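Local atomic coordinates of assembly chaperone of ribosomal protein L4 (Acl4) (Chaetomium thermophilum, PDB entry 5TQB), a protein that probably acts as a dedicated assembly chaperone that holds newly made ribosomal protein L4 on a superhelix of TPR-like helical repeats. Residues Asp9-Leu14 and Lys25-Ala30; Ala43-Leu48 and Arg62-Ala67; Lys70-Gly75 and Pro85-Trp90; Arg108-Leu113 and Arg143-Thr148. One frame throughout, in Å; residues are numbered along the deposited sequence.

Contact 1 of 4, residues Asp9-Leu14 and Lys25-Ala30; sequences DRATTL and KVARTA
This is an apolar contact between two neighbouring antiparallel helices near the N-terminus of the chain. Ala-11 and Leu-14 of helix 4-16 meet Val-26 and Ala-27 of helix 20-32. The short axes run at 162° to each other and come within 8.5 Å. Val-26 is the central residue. Its CG1 lies anti to the backbone N (chi1 177°) and its CG2 beside that N, which splits the two methyls between two partners. CG1 faces the CB of Ala-11 at 4.1 Å. CG2 reaches CD1 of Leu-14 at 3.8 Å, and these two side chains cross at about a right angle. Beside this pair, the CB atoms of Ala-11 and Ala-27 meet at 4.1 Å. The small Ala-11 lets the backbones come close: its CA is 5.6 Å from CA of Val-26. At the exposed border, CG of Arg-10 only brushes CG1 of Val-26. The Arg-10 guanidinium folds back over its own helix, with CD2 of Leu-14 3.6 Å above one face, toward the rim. No hydrogen bond joins the two segments. Leu-47 and Leu-48 of helix 41-54 close the buried side, against Ala-11 and Ala-27. Two antiparallel helices joined by a short turn, with the next helix packed against them, are typical of the helical hairpins of TPR-like proteins.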
loop_
_atom_site.group_PDB
_atom_site.type_symbol
_atom_site.label_atom_id
_atom_site.label_comp_id
_atom_site.label_asym_id
_atom_site.label_seq_id
_atom_site.Cartn_x
_atom_site.Cartn_y
_atom_site.Cartn_z
ATOM N N ASP B 9 21.085 5.507 -14.277
ATOM C CA ASP B 9 20.921 5.977 -12.913
ATOM C C ASP B 9 19.967 7.162 -12.888
ATOM O O ASP B 9 19.123 7.270 -12.004
ATOM C CB ASP B 9 22.273 6.361 -12.316
ATOM C CG ASP B 9 23.248 5.199 -12.289
ATOM O OD1 ASP B 9 22.800 4.047 -12.465
ATOM O OD2 ASP B 9 24.463 5.435 -12.088
ATOM N N ARG B 10 20.096 8.041 -13.873
ATOM C CA ARG B 10 19.225 9.201 -13.968
ATOM C C ARG B 10 17.769 8.770 -14.150
ATOM O O ARG B 10 16.878 9.270 -13.470
ATOM C CB ARG B 10 19.670 10.095 -15.126
ATOM C CG ARG B 10 18.810 11.326 -15.352
ATOM C CD ARG B 10 18.819 12.266 -14.156
ATOM N NE ARG B 10 17.896 13.382 -14.354
ATOM C CZ ARG B 10 17.304 14.057 -13.372
ATOM N NH1 ARG B 10 17.535 13.742 -12.104
ATOM N NH2 ARG B 10 16.475 15.052 -13.661
ATOM N N ALA B 11 17.531 7.839 -15.066
ATOM C CA ALA B 11 16.179 7.370 -15.328
ATOM C C ALA B 11 15.597 6.693 -14.089
ATOM O O ALA B 11 14.404 6.811 -13.811
ATOM C CB ALA B 11 16.166 6.422 -16.510
ATOM N N THR B 12 16.447 6.004 -13.336
ATOM C CA THR B 12 16.013 5.334 -12.119
ATOM C C THR B 12 15.591 6.343 -11.056
ATOM O O THR B 12 14.591 6.140 -10.359
ATOM C CB THR B 12 17.117 4.412 -11.570
ATOM O OG1 THR B 12 17.380 3.377 -12.525
ATOM C CG2 THR B 12 16.691 3.764 -10.260
ATOM N N THR B 13 16.351 7.426 -10.931
ATOM C CA THR B 13 16.001 8.496 -10.005
ATOM C C THR B 13 14.681 9.122 -10.422
ATOM O O THR B 13 13.824 9.391 -9.582
ATOM C CB THR B 13 17.085 9.590 -9.963
ATOM O OG1 THR B 13 18.334 9.012 -9.571
ATOM C CG2 THR B 13 16.712 10.696 -8.972
ATOM N N LEU B 14 14.521 9.346 -11.724
ATOM C CA LEU B 14 13.294 9.925 -12.258
ATOM C C LEU B 14 12.099 9.021 -11.966
ATOM O O LEU B 14 11.018 9.495 -11.627
ATOM C CB LEU B 14 13.421 10.156 -13.766
ATOM C CG LEU B 14 14.324 11.310 -14.215
ATOM C CD1 LEU B 14 14.535 11.272 -15.721
ATOM C CD2 LEU B 14 13.740 12.648 -13.796
ATOM N N LYS B 25 11.855 8.439 -21.525
ATOM C CA LYS B 25 12.660 9.125 -22.523
ATOM C C LYS B 25 14.144 8.907 -22.262
ATOM O O LYS B 25 14.891 8.562 -23.175
ATOM C CB LYS B 25 12.343 10.618 -22.541
ATOM C CG LYS B 25 10.998 10.956 -23.149
ATOM C CD LYS B 25 10.847 12.456 -23.335
ATOM C CE LYS B 25 9.501 12.810 -23.951
ATOM N NZ LYS B 25 9.405 14.254 -24.313
ATOM N N VAL B 26 14.571 9.099 -21.017
ATOM C CA VAL B 26 15.986 8.963 -20.673
ATOM C C VAL B 26 16.443 7.508 -20.774
ATOM O O VAL B 26 17.568 7.235 -21.193
ATOM C CB VAL B 26 16.285 9.517 -19.259
ATOM C CG1 VAL B 26 17.746 9.301 -18.885
ATOM C CG2 VAL B 26 15.952 11.004 -19.188
ATOM N N ALA B 27 15.565 6.583 -20.395
ATOM C CA ALA B 27 15.870 5.155 -20.463
ATOM C C ALA B 27 15.975 4.693 -21.909
ATOM O O ALA B 27 16.771 3.812 -22.230
ATOM C CB ALA B 27 14.806 4.348 -19.726
ATOM N N ARG B 28 15.168 5.286 -22.781
ATOM C CA ARG B 28 15.213 4.951 -24.198
ATOM C C ARG B 28 16.549 5.393 -24.795
ATOM O O ARG B 28 17.272 4.582 -25.376
ATOM C CB ARG B 28 14.030 5.588 -24.935
ATOM C CG ARG B 28 14.187 5.719 -26.453
ATOM C CD ARG B 28 14.569 4.411 -27.149
ATOM N NE ARG B 28 13.667 3.306 -26.838
ATOM C CZ ARG B 28 13.807 2.071 -27.312
ATOM N NH1 ARG B 28 14.817 1.772 -28.120
ATOM N NH2 ARG B 28 12.939 1.130 -26.976
ATOM N N THR B 29 16.885 6.671 -24.638
ATOM C CA THR B 29 18.148 7.188 -25.150
ATOM C C THR B 29 19.315 6.367 -24.608
ATOM O O THR B 29 20.233 6.024 -25.350
ATOM C CB THR B 29 18.353 8.681 -24.800
ATOM O OG1 THR B 29 18.276 8.860 -23.381
ATOM C CG2 THR B 29 17.293 9.541 -25.472
ATOM N N ALA B 30 19.257 6.035 -23.321
ATOM C CA ALA B 30 20.286 5.217 -22.684
ATOM C C ALA B 30 20.520 3.933 -23.473
ATOM O O ALA B 30 21.642 3.657 -23.913
ATOM C CB ALA B 30 19.875 4.877 -21.261
#

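Contact 2 of 4, residues Ala43-Leu48 and Arg62-Ala67; sequences AALTLL and RNYYAA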
loop_
_atom_site.group_PDB
_atom_site.type_symbol
_atom_site.label_atom_id
_atom_site.label_comp_id
_atom_site.label_asym_id
_atom_site.label_seq_id
_atom_site.Cartn_x
_atom_site.Cartn_y
_atom_site.Cartn_z
ATOM N N ALA B 43 20.113 -4.824 -17.743
ATOM C CA ALA B 43 19.645 -3.845 -16.772
ATOM C C ALA B 43 18.827 -2.762 -17.464
ATOM O O ALA B 43 17.830 -2.294 -16.928
ATOM C CB ALA B 43 20.826 -3.230 -16.037
ATOM N N ALA B 44 19.256 -2.370 -18.661
ATOM C CA ALA B 44 18.570 -1.327 -19.415
ATOM C C ALA B 44 17.178 -1.776 -19.860
ATOM O O ALA B 44 16.204 -1.030 -19.751
ATOM C CB ALA B 44 19.395 -0.919 -20.617
ATOM N N LEU B 45 17.094 -2.995 -20.376
ATOM C CA LEU B 45 15.817 -3.543 -20.810
ATOM C C LEU B 45 14.908 -3.788 -19.609
ATOM O O LEU B 45 13.698 -3.580 -19.682
ATOM C CB LEU B 45 16.045 -4.828 -21.604
ATOM C CG LEU B 45 16.752 -4.610 -22.942
ATOM C CD1 LEU B 45 17.354 -5.910 -23.468
ATOM C CD2 LEU B 45 15.784 -4.009 -23.949
ATOM N N THR B 46 15.495 -4.218 -18.498
ATOM C CA THR B 46 14.739 -4.404 -17.266
ATOM C C THR B 46 14.089 -3.087 -16.857
ATOM O O THR B 46 12.897 -3.046 -16.544
ATOM C CB THR B 46 15.647 -4.903 -16.130
ATOM O OG1 THR B 46 16.098 -6.225 -16.433
ATOM C CG2 THR B 46 14.917 -4.930 -14.800
ATOM N N LEU B 47 14.879 -2.014 -16.877
ATOM C CA LEU B 47 14.401 -0.700 -16.469
ATOM C C LEU B 47 13.282 -0.220 -17.380
ATOM O O LEU B 47 12.262 0.283 -16.914
ATOM C CB LEU B 47 15.549 0.309 -16.481
ATOM C CG LEU B 47 15.185 1.752 -16.146
ATOM C CD1 LEU B 47 14.584 1.843 -14.762
ATOM C CD2 LEU B 47 16.415 2.643 -16.253
ATOM N N LEU B 48 13.477 -0.377 -18.683
ATOM C CA LEU B 48 12.441 -0.036 -19.644
ATOM C C LEU B 48 11.181 -0.869 -19.394
ATOM O O LEU B 48 10.065 -0.421 -19.663
ATOM C CB LEU B 48 12.955 -0.246 -21.070
ATOM C CG LEU B 48 13.786 0.906 -21.640
ATOM C CD1 LEU B 48 14.571 0.451 -22.860
ATOM C CD2 LEU B 48 12.891 2.074 -21.995
ATOM N N ARG B 62 6.148 -6.418 -21.672
ATOM C CA ARG B 62 6.447 -7.822 -21.935
ATOM C C ARG B 62 7.608 -7.957 -22.917
ATOM O O ARG B 62 8.516 -8.767 -22.716
ATOM C CB ARG B 62 5.212 -8.557 -22.473
ATOM C CG ARG B 62 5.437 -10.048 -22.689
ATOM C CD ARG B 62 4.200 -10.765 -23.250
ATOM N NE ARG B 62 3.004 -10.558 -22.430
ATOM C CZ ARG B 62 2.024 -9.701 -22.714
ATOM N NH1 ARG B 62 2.069 -8.950 -23.809
ATOM N NH2 ARG B 62 0.987 -9.590 -21.896
ATOM N N ASN B 63 7.574 -7.166 -23.982
ATOM C CA ASN B 63 8.627 -7.210 -24.990
ATOM C C ASN B 63 9.998 -6.816 -24.424
ATOM O O ASN B 63 11.017 -7.414 -24.775
ATOM C CB ASN B 63 8.256 -6.314 -26.176
ATOM C CG ASN B 63 6.991 -6.773 -26.880
ATOM O OD1 ASN B 63 6.773 -7.971 -27.074
ATOM N ND2 ASN B 63 6.145 -5.821 -27.259
ATOM N N TYR B 64 10.021 -5.827 -23.536
ATOM C CA TYR B 64 11.271 -5.367 -22.939
ATOM C C TYR B 64 11.830 -6.412 -21.982
ATOM O O TYR B 64 13.024 -6.714 -22.001
ATOM C CB TYR B 64 11.065 -4.042 -22.200
ATOM C CG TYR B 64 11.020 -2.824 -23.101
ATOM C CD1 TYR B 64 12.084 -2.519 -23.937
ATOM C CD2 TYR B 64 9.928 -1.968 -23.095
ATOM C CE1 TYR B 64 12.053 -1.412 -24.754
ATOM C CE2 TYR B 64 9.890 -0.854 -23.909
ATOM C CZ TYR B 64 10.960 -0.581 -24.736
ATOM O OH TYR B 64 10.941 0.526 -25.553
ATOM N N TYR B 65 10.956 -6.958 -21.145
ATOM C CA TYR B 65 11.352 -7.981 -20.191
ATOM C C TYR B 65 11.789 -9.247 -20.929
ATOM O O TYR B 65 12.716 -9.929 -20.498
ATOM C CB TYR B 65 10.199 -8.284 -19.225
ATOM C CG TYR B 65 10.093 -7.333 -18.047
ATOM C CD1 TYR B 65 11.193 -7.064 -17.242
ATOM C CD2 TYR B 65 8.892 -6.704 -17.739
ATOM C CE1 TYR B 65 11.102 -6.198 -16.167
ATOM C CE2 TYR B 65 8.790 -5.836 -16.662
ATOM C CZ TYR B 65 9.898 -5.588 -15.879
ATOM O OH TYR B 65 9.804 -4.725 -14.803
ATOM N N ALA B 66 11.133 -9.547 -22.045
ATOM C CA ALA B 66 11.494 -10.702 -22.866
ATOM C C ALA B 66 12.872 -10.522 -23.506
ATOM O O ALA B 66 13.677 -11.456 -23.553
ATOM C CB ALA B 66 10.444 -10.929 -23.942
ATOM N N ALA B 67 13.138 -9.317 -24.003
ATOM C CA ALA B 67 14.424 -9.012 -24.620
ATOM C C ALA B 67 15.535 -9.076 -23.579
ATOM O O ALA B 67 16.659 -9.474 -23.879
ATOM C CB ALA B 67 14.383 -7.644 -25.270
#
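Tyr-64 is the first residue of 62-67 to touch 43-48, and its ring lies against Leu-48. The two segments belong to helices 41-54 and 58-71, the antiparallel pair of a predicted TPR motif, and their short axes run at 161°. CB of Leu-48 sits over the centre of the Tyr-64 ring, 3.8 Å from the centroid and 11° off the normal, a CH-pi contact. CD1 of Leu-48 adds to it near CE1. Leu-45 comes to the same ring differently, with CD2 at the edge, near the ring plane. The Tyr-64 hydroxyl hydrogen-bonds to NH2 of Arg-28 in helix 20-32. Tyr-65 follows on another side of the helix. Its ring swings back to Thr-46, where CE1 is 3.6 Å from the backbone O. Its hydroxyl bonds to Glu-86 and its ring stacks on Trp-90, so this residue ties the pair to helix 86-94. Ala-67, about one turn after Tyr-64, ends the contact. Its small side chain accepts the branched end of Leu-45. CD1 of Leu-45 lies 3.9 Å from CB of Ala-67 and 3.7 Å from its backbone C.

Contact 3 of 4, residues Lys70-Gly75 and Pro85-Trp90; sequences KVDEDG and PEKFLW
Phe-88 and Lys-87 make the tight part of this contact, against the backbone and one carboxylate of the turn that follows helix 58-71. The Phe-88 ring presents its edge to the turn. Its CZ lies 3.7 Å from O of Glu-73, which is near the ring plane, and 3.8 Å from O of Asp-72, which approaches obliquely. The N of Gly-75 also lies at the ring edge, and CA of Gly-75 is 4.2 Å from CE2 of Phe-88. Asp-72 is the first residue to leave the helix. It opens a type I beta turn closed by the bond from N of Gly-75 to O of Asp-72, 3.1 Å long. The segment thus brings the end of the predicted TPR motif up against helix 86-94, beyond the short helix 79-82. Lys-87 passes across the Asp-72 side chain at about a right angle. Its extended chain bends at the last torsion (chi4 -71°), which sets the direction of NZ. That NZ is held mainly by O of Gly-84, with O of Gly-82. Its salt bridge to OD2 of Asp-72 is a weak, long third bond, at 3.4 Å. Two backbone oxygens and a carboxylate thus share one largely buried charge. The outer side is loose. Glu-73 and Asp-74 are exposed, and their CB atoms point away from 85-90. The Glu-73 side chain comes no nearer than 6.3 Å to that segment and packs on Arg-108 of helix 100-125 instead.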
loop_
_atom_site.group_PDB
_atom_site.type_symbol
_atom_site.label_atom_id
_atom_site.label_comp_id
_atom_site.label_asym_id
_atom_site.label_seq_id
_atom_site.Cartn_x
_atom_site.Cartn_y
_atom_site.Cartn_z
ATOM N N LYS B 70 16.550 -12.711 -23.198
ATOM C CA LYS B 70 17.356 -13.191 -24.311
ATOM C C LYS B 70 18.810 -12.745 -24.173
ATOM O O LYS B 70 19.711 -13.393 -24.695
ATOM C CB LYS B 70 16.770 -12.715 -25.641
ATOM C CG LYS B 70 15.473 -13.421 -26.015
ATOM C CD LYS B 70 14.741 -12.713 -27.147
ATOM C CE LYS B 70 13.341 -13.278 -27.337
ATOM N NZ LYS B 70 12.463 -12.353 -28.107
ATOM N N VAL B 71 19.032 -11.648 -23.452
ATOM C CA VAL B 71 20.379 -11.145 -23.187
ATOM C C VAL B 71 21.042 -11.874 -22.015
ATOM O O VAL B 71 22.263 -11.960 -21.950
ATOM C CB VAL B 71 20.345 -9.629 -22.884
ATOM C CG1 VAL B 71 21.685 -9.132 -22.361
ATOM C CG2 VAL B 71 19.946 -8.848 -24.125
ATOM N N ASP B 72 20.232 -12.393 -21.093
ATOM C CA ASP B 72 20.735 -13.035 -19.873
ATOM C C ASP B 72 19.866 -14.249 -19.524
ATOM O O ASP B 72 19.153 -14.259 -18.514
ATOM C CB ASP B 72 20.740 -12.016 -18.722
ATOM C CG ASP B 72 21.390 -12.551 -17.452
ATOM O OD1 ASP B 72 22.293 -13.408 -17.547
ATOM O OD2 ASP B 72 20.998 -12.097 -16.353
ATOM N N GLU B 73 19.942 -15.276 -20.363
ATOM C CA GLU B 73 18.985 -16.383 -20.327
ATOM C C GLU B 73 18.947 -17.150 -19.000
ATOM O O GLU B 73 17.882 -17.593 -18.572
ATOM C CB GLU B 73 19.258 -17.354 -21.477
ATOM C CG GLU B 73 18.003 -18.032 -22.007
ATOM C CD GLU B 73 17.311 -17.225 -23.096
ATOM O OE1 GLU B 73 16.112 -17.471 -23.351
ATOM O OE2 GLU B 73 17.972 -16.352 -23.700
ATOM N N ASP B 74 20.100 -17.308 -18.357
ATOM C CA ASP B 74 20.187 -18.076 -17.115
ATOM C C ASP B 74 20.244 -17.189 -15.873
ATOM O O ASP B 74 20.279 -17.695 -14.751
ATOM C CB ASP B 74 21.405 -19.004 -17.149
ATOM C CG ASP B 74 22.720 -18.249 -17.220
ATOM O OD1 ASP B 74 22.720 -17.083 -17.675
ATOM O OD2 ASP B 74 23.757 -18.830 -16.826
ATOM N N GLY B 75 20.261 -15.873 -16.078
ATOM C CA GLY B 75 20.258 -14.922 -14.978
ATOM C C GLY B 75 21.550 -14.876 -14.181
ATOM O O GLY B 75 21.588 -14.328 -13.079
ATOM N N PRO B 85 16.700 -11.296 -11.276
ATOM C CA PRO B 85 15.619 -12.269 -11.482
ATOM C C PRO B 85 14.254 -11.631 -11.751
ATOM O O PRO B 85 13.320 -12.335 -12.147
ATOM C CB PRO B 85 15.595 -13.041 -10.161
ATOM C CG PRO B 85 16.136 -12.088 -9.157
ATOM C CD PRO B 85 17.152 -11.257 -9.874
ATOM N N GLU B 86 14.161 -10.319 -11.550
ATOM C CA GLU B 86 12.909 -9.572 -11.659
ATOM C C GLU B 86 12.205 -9.808 -12.990
ATOM O O GLU B 86 10.982 -9.977 -13.031
ATOM C CB GLU B 86 13.188 -8.073 -11.471
ATOM C CG GLU B 86 11.966 -7.169 -11.583
ATOM C CD GLU B 86 12.317 -5.688 -11.559
ATOM O OE1 GLU B 86 13.377 -5.333 -11.001
ATOM O OE2 GLU B 86 11.533 -4.879 -12.107
ATOM N N LYS B 87 12.976 -9.824 -14.072
ATOM C CA LYS B 87 12.411 -9.996 -15.409
ATOM C C LYS B 87 11.681 -11.335 -15.592
ATOM O O LYS B 87 10.695 -11.411 -16.328
ATOM C CB LYS B 87 13.499 -9.839 -16.476
ATOM C CG LYS B 87 14.693 -10.765 -16.314
ATOM C CD LYS B 87 15.799 -10.403 -17.302
ATOM C CE LYS B 87 17.036 -11.274 -17.131
ATOM N NZ LYS B 87 17.793 -10.967 -15.883
ATOM N N PHE B 88 12.161 -12.388 -14.934
ATOM C CA PHE B 88 11.512 -13.692 -15.032
ATOM C C PHE B 88 10.158 -13.654 -14.340
ATOM O O PHE B 88 9.172 -14.187 -14.848
ATOM C CB PHE B 88 12.381 -14.787 -14.408
ATOM C CG PHE B 88 13.715 -14.954 -15.074
ATOM C CD1 PHE B 88 13.821 -15.612 -16.285
ATOM C CD2 PHE B 88 14.862 -14.452 -14.487
ATOM C CE1 PHE B 88 15.049 -15.766 -16.902
ATOM C CE2 PHE B 88 16.093 -14.603 -15.096
ATOM C CZ PHE B 88 16.185 -15.262 -16.306
ATOM N N LEU B 89 10.121 -13.004 -13.180
ATOM C CA LEU B 89 8.919 -12.957 -12.357
ATOM C C LEU B 89 7.834 -12.129 -13.028
ATOM O O LEU B 89 6.650 -12.465 -12.947
ATOM C CB LEU B 89 9.240 -12.395 -10.968
ATOM C CG LEU B 89 10.418 -13.060 -10.244
ATOM C CD1 LEU B 89 10.641 -12.429 -8.877
ATOM C CD2 LEU B 89 10.221 -14.566 -10.106
ATOM N N TRP B 90 8.233 -11.050 -13.698
ATOM C CA TRP B 90 7.267 -10.209 -14.396
ATOM C C TRP B 90 6.677 -10.911 -15.609
ATOM O O TRP B 90 5.500 -10.734 -15.913
ATOM C CB TRP B 90 7.893 -8.880 -14.824
ATOM C CG TRP B 90 7.738 -7.808 -13.792
ATOM C CD1 TRP B 90 8.728 -7.232 -13.054
ATOM C CD2 TRP B 90 6.514 -7.198 -13.367
ATOM N NE1 TRP B 90 8.199 -6.296 -12.201
ATOM C CE2 TRP B 90 6.842 -6.253 -12.375
ATOM C CE3 TRP B 90 5.173 -7.355 -13.733
ATOM C CZ2 TRP B 90 5.879 -5.471 -11.742
ATOM C CZ3 TRP B 90 4.218 -6.573 -13.104
ATOM C CH2 TRP B 90 4.576 -5.643 -12.121
#

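Contact 4 of 4, residues Arg108-Leu113 and Arg143-Thr148; sequences RGATVL and RRLAET. With EDO (1,2-ethanediol), chain I.
Leu-113 of helix 100-125 points at helix 131-156, and Ala-110 offers its CB from the side; they meet Leu-145 and Thr-148. The two helices are antiparallel, with short axes at 158° and 9.7 Å apart. Leu-113 does most of the reaching. Its CD1 enters between residues about one turn apart, 3.8 Å from CA of Leu-145 and 3.8 Å from OG1 of Thr-148, and it also borders the backbone of Arg-144. The Thr-148 side chain slants across that of Leu-113. Its hydroxyl is not left to face the methyl alone: OG1 donates back to O of Arg-144 at 2.8 Å. Leu-145 starts off to one side, and its end then comes nearer helix 100-125. CG is anti to the backbone N (chi1 177°), and this brings CD1 to CB of Ala-110 at 3.7 Å. CG2 of Thr-148 touches the same CB more loosely. Beyond this apolar seam, Arg-144 starts toward Leu-113, but its chain bends and its end leads off to Glu-147. The grip is side-on: NE bonds OE1 and NH2 bonds OE2, both 2.9 Å and nearly straight. Both acceptors lie close to the guanidinium plane. NE meets OE1 from above the carboxylate plane, and NH2 meets OE2 on the syn side. Trp-184 also donates to OE2. An ethanediol, probably from the crystallisation liquor, bonds through O2 to OE1 of Glu-147 at 3.0 Å. The seam joins the two long helices of an antiparallel hairpin, the building unit of alpha-helical repeat superhelices.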
loop_
_atom_site.group_PDB
_atom_site.type_symbol
_atom_site.label_atom_id
_atom_site.label_comp_id
_atom_site.label_asym_id
_atom_site.label_seq_id
_atom_site.Cartn_x
_atom_site.Cartn_y
_atom_site.Cartn_z
ATOM N N ARG B 108 12.083 -20.388 -13.144
ATOM C CA ARG B 108 13.340 -19.812 -13.604
ATOM C C ARG B 108 13.778 -18.688 -12.676
ATOM O O ARG B 108 14.967 -18.534 -12.391
ATOM C CB ARG B 108 13.194 -19.276 -15.026
ATOM C CG ARG B 108 13.142 -20.366 -16.087
ATOM C CD ARG B 108 14.145 -20.133 -17.198
ATOM N NE ARG B 108 13.535 -19.583 -18.405
ATOM C CZ ARG B 108 14.199 -18.897 -19.332
ATOM N NH1 ARG B 108 15.495 -18.644 -19.185
ATOM N NH2 ARG B 108 13.563 -18.448 -20.404
ATOM N N GLY B 109 12.809 -17.911 -12.200
ATOM C CA GLY B 109 13.089 -16.807 -11.302
ATOM C C GLY B 109 13.524 -17.293 -9.935
ATOM O O GLY B 109 14.443 -16.739 -9.325
ATOM N N ALA B 110 12.854 -18.332 -9.449
ATOM C CA ALA B 110 13.197 -18.930 -8.166
ATOM C C ALA B 110 14.614 -19.505 -8.205
ATOM O O ALA B 110 15.369 -19.370 -7.241
ATOM C CB ALA B 110 12.193 -20.010 -7.800
ATOM N N THR B 111 14.970 -20.135 -9.323
ATOM C CA THR B 111 16.299 -20.724 -9.492
ATOM C C THR B 111 17.394 -19.668 -9.339
ATOM O O THR B 111 18.380 -19.884 -8.635
ATOM C CB THR B 111 16.451 -21.402 -10.872
ATOM O OG1 THR B 111 15.486 -22.450 -11.001
ATOM C CG2 THR B 111 17.844 -21.994 -11.044
ATOM N N VAL B 112 17.213 -18.529 -10.003
ATOM C CA VAL B 112 18.175 -17.435 -9.923
ATOM C C VAL B 112 18.275 -16.923 -8.493
ATOM O O VAL B 112 19.371 -16.727 -7.975
ATOM C CB VAL B 112 17.785 -16.276 -10.859
ATOM C CG1 VAL B 112 18.735 -15.092 -10.692
ATOM C CG2 VAL B 112 17.783 -16.748 -12.306
ATOM N N LEU B 113 17.125 -16.714 -7.859
ATOM C CA LEU B 113 17.085 -16.235 -6.480
ATOM C C LEU B 113 17.790 -17.186 -5.514
ATOM O O LEU B 113 18.567 -16.748 -4.669
ATOM C CB LEU B 113 15.637 -16.026 -6.027
ATOM C CG LEU B 113 14.920 -14.801 -6.594
ATOM C CD1 LEU B 113 13.416 -14.890 -6.332
ATOM C CD2 LEU B 113 15.495 -13.519 -6.013
ATOM N N ARG B 143 12.772 -13.341 0.987
ATOM C CA ARG B 143 11.393 -12.869 0.962
ATOM C C ARG B 143 10.858 -12.823 -0.464
ATOM O O ARG B 143 9.711 -13.197 -0.704
ATOM C CB ARG B 143 11.279 -11.503 1.630
ATOM C CG ARG B 143 11.439 -11.576 3.130
ATOM C CD ARG B 143 11.679 -10.215 3.738
ATOM N NE ARG B 143 11.958 -10.316 5.165
ATOM C CZ ARG B 143 12.343 -9.299 5.924
ATOM N NH1 ARG B 143 12.502 -8.096 5.389
ATOM N NH2 ARG B 143 12.572 -9.487 7.215
ATOM N N ARG B 144 11.689 -12.382 -1.407
ATOM C CA ARG B 144 11.297 -12.373 -2.814
ATOM C C ARG B 144 11.058 -13.801 -3.294
ATOM O O ARG B 144 10.146 -14.059 -4.086
ATOM C CB ARG B 144 12.374 -11.714 -3.688
ATOM C CG ARG B 144 12.608 -10.222 -3.431
ATOM C CD ARG B 144 11.375 -9.357 -3.703
ATOM N NE ARG B 144 10.520 -9.224 -2.523
ATOM C CZ ARG B 144 10.826 -8.508 -1.443
ATOM N NH1 ARG B 144 11.984 -7.851 -1.367
ATOM N NH2 ARG B 144 9.976 -8.455 -0.425
ATOM N N LEU B 145 11.894 -14.724 -2.823
ATOM C CA LEU B 145 11.753 -16.134 -3.166
ATOM C C LEU B 145 10.469 -16.695 -2.575
ATOM O O LEU B 145 9.729 -17.401 -3.254
ATOM C CB LEU B 145 12.947 -16.945 -2.660
ATOM C CG LEU B 145 12.855 -18.460 -2.900
ATOM C CD1 LEU B 145 12.746 -18.776 -4.385
ATOM C CD2 LEU B 145 14.048 -19.181 -2.295
ATOM N N ALA B 146 10.215 -16.381 -1.307
ATOM C CA ALA B 146 9.017 -16.854 -0.622
ATOM C C ALA B 146 7.769 -16.373 -1.352
ATOM O O ALA B 146 6.811 -17.130 -1.549
ATOM C CB ALA B 146 9.008 -16.368 0.809
ATOM N N GLU B 147 7.795 -15.110 -1.763
ATOM C CA GLU B 147 6.698 -14.524 -2.517
ATOM C C GLU B 147 6.538 -15.204 -3.878
ATOM O O GLU B 147 5.434 -15.290 -4.406
ATOM C CB GLU B 147 6.925 -13.023 -2.701
ATOM C CG GLU B 147 6.792 -12.206 -1.416
ATOM C CD GLU B 147 7.533 -10.862 -1.480
ATOM O OE1 GLU B 147 7.913 -10.431 -2.591
ATOM O OE2 GLU B 147 7.739 -10.239 -0.415
ATOM N N THR B 148 7.643 -15.687 -4.440
ATOM C CA THR B 148 7.610 -16.365 -5.733
ATOM C C THR B 148 6.938 -17.728 -5.592
ATOM O O THR B 148 6.156 -18.143 -6.452
ATOM C CB THR B 148 9.028 -16.545 -6.308
ATOM O OG1 THR B 148 9.616 -15.257 -6.548
ATOM C CG2 THR B 148 8.995 -17.322 -7.611
HETATM C C1 EDO I . 6.967 -7.286 -2.853
HETATM O O1 EDO I . 6.112 -7.559 -1.762
HETATM C C2 EDO I . 6.282 -7.710 -4.132
HETATM O O2 EDO I . 5.633 -8.942 -3.914
#

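The four contacts follow one another along the chain, each closing before the next opens. Contacts 1 and 2 have centres 13 Å apart and touch through a probable hydrogen bond between NH2 of Arg-28 and OH of Tyr-64, and through Ala-27 on Leu-48. Contacts 2 and 3 share helix 58-71, with centres only 9 Å apart. Contact 3 reaches contact 4, 12 Å away between centres, where CG of Pro-85 meets CD2 of Leu-113 at 3.5 Å. Contacts 1 and 4 do not touch: their nearest atoms are about 15 Å apart. The ethanediol belongs to contact 4, while residues of contacts 1, 3 and 4 also touch a second protein chain.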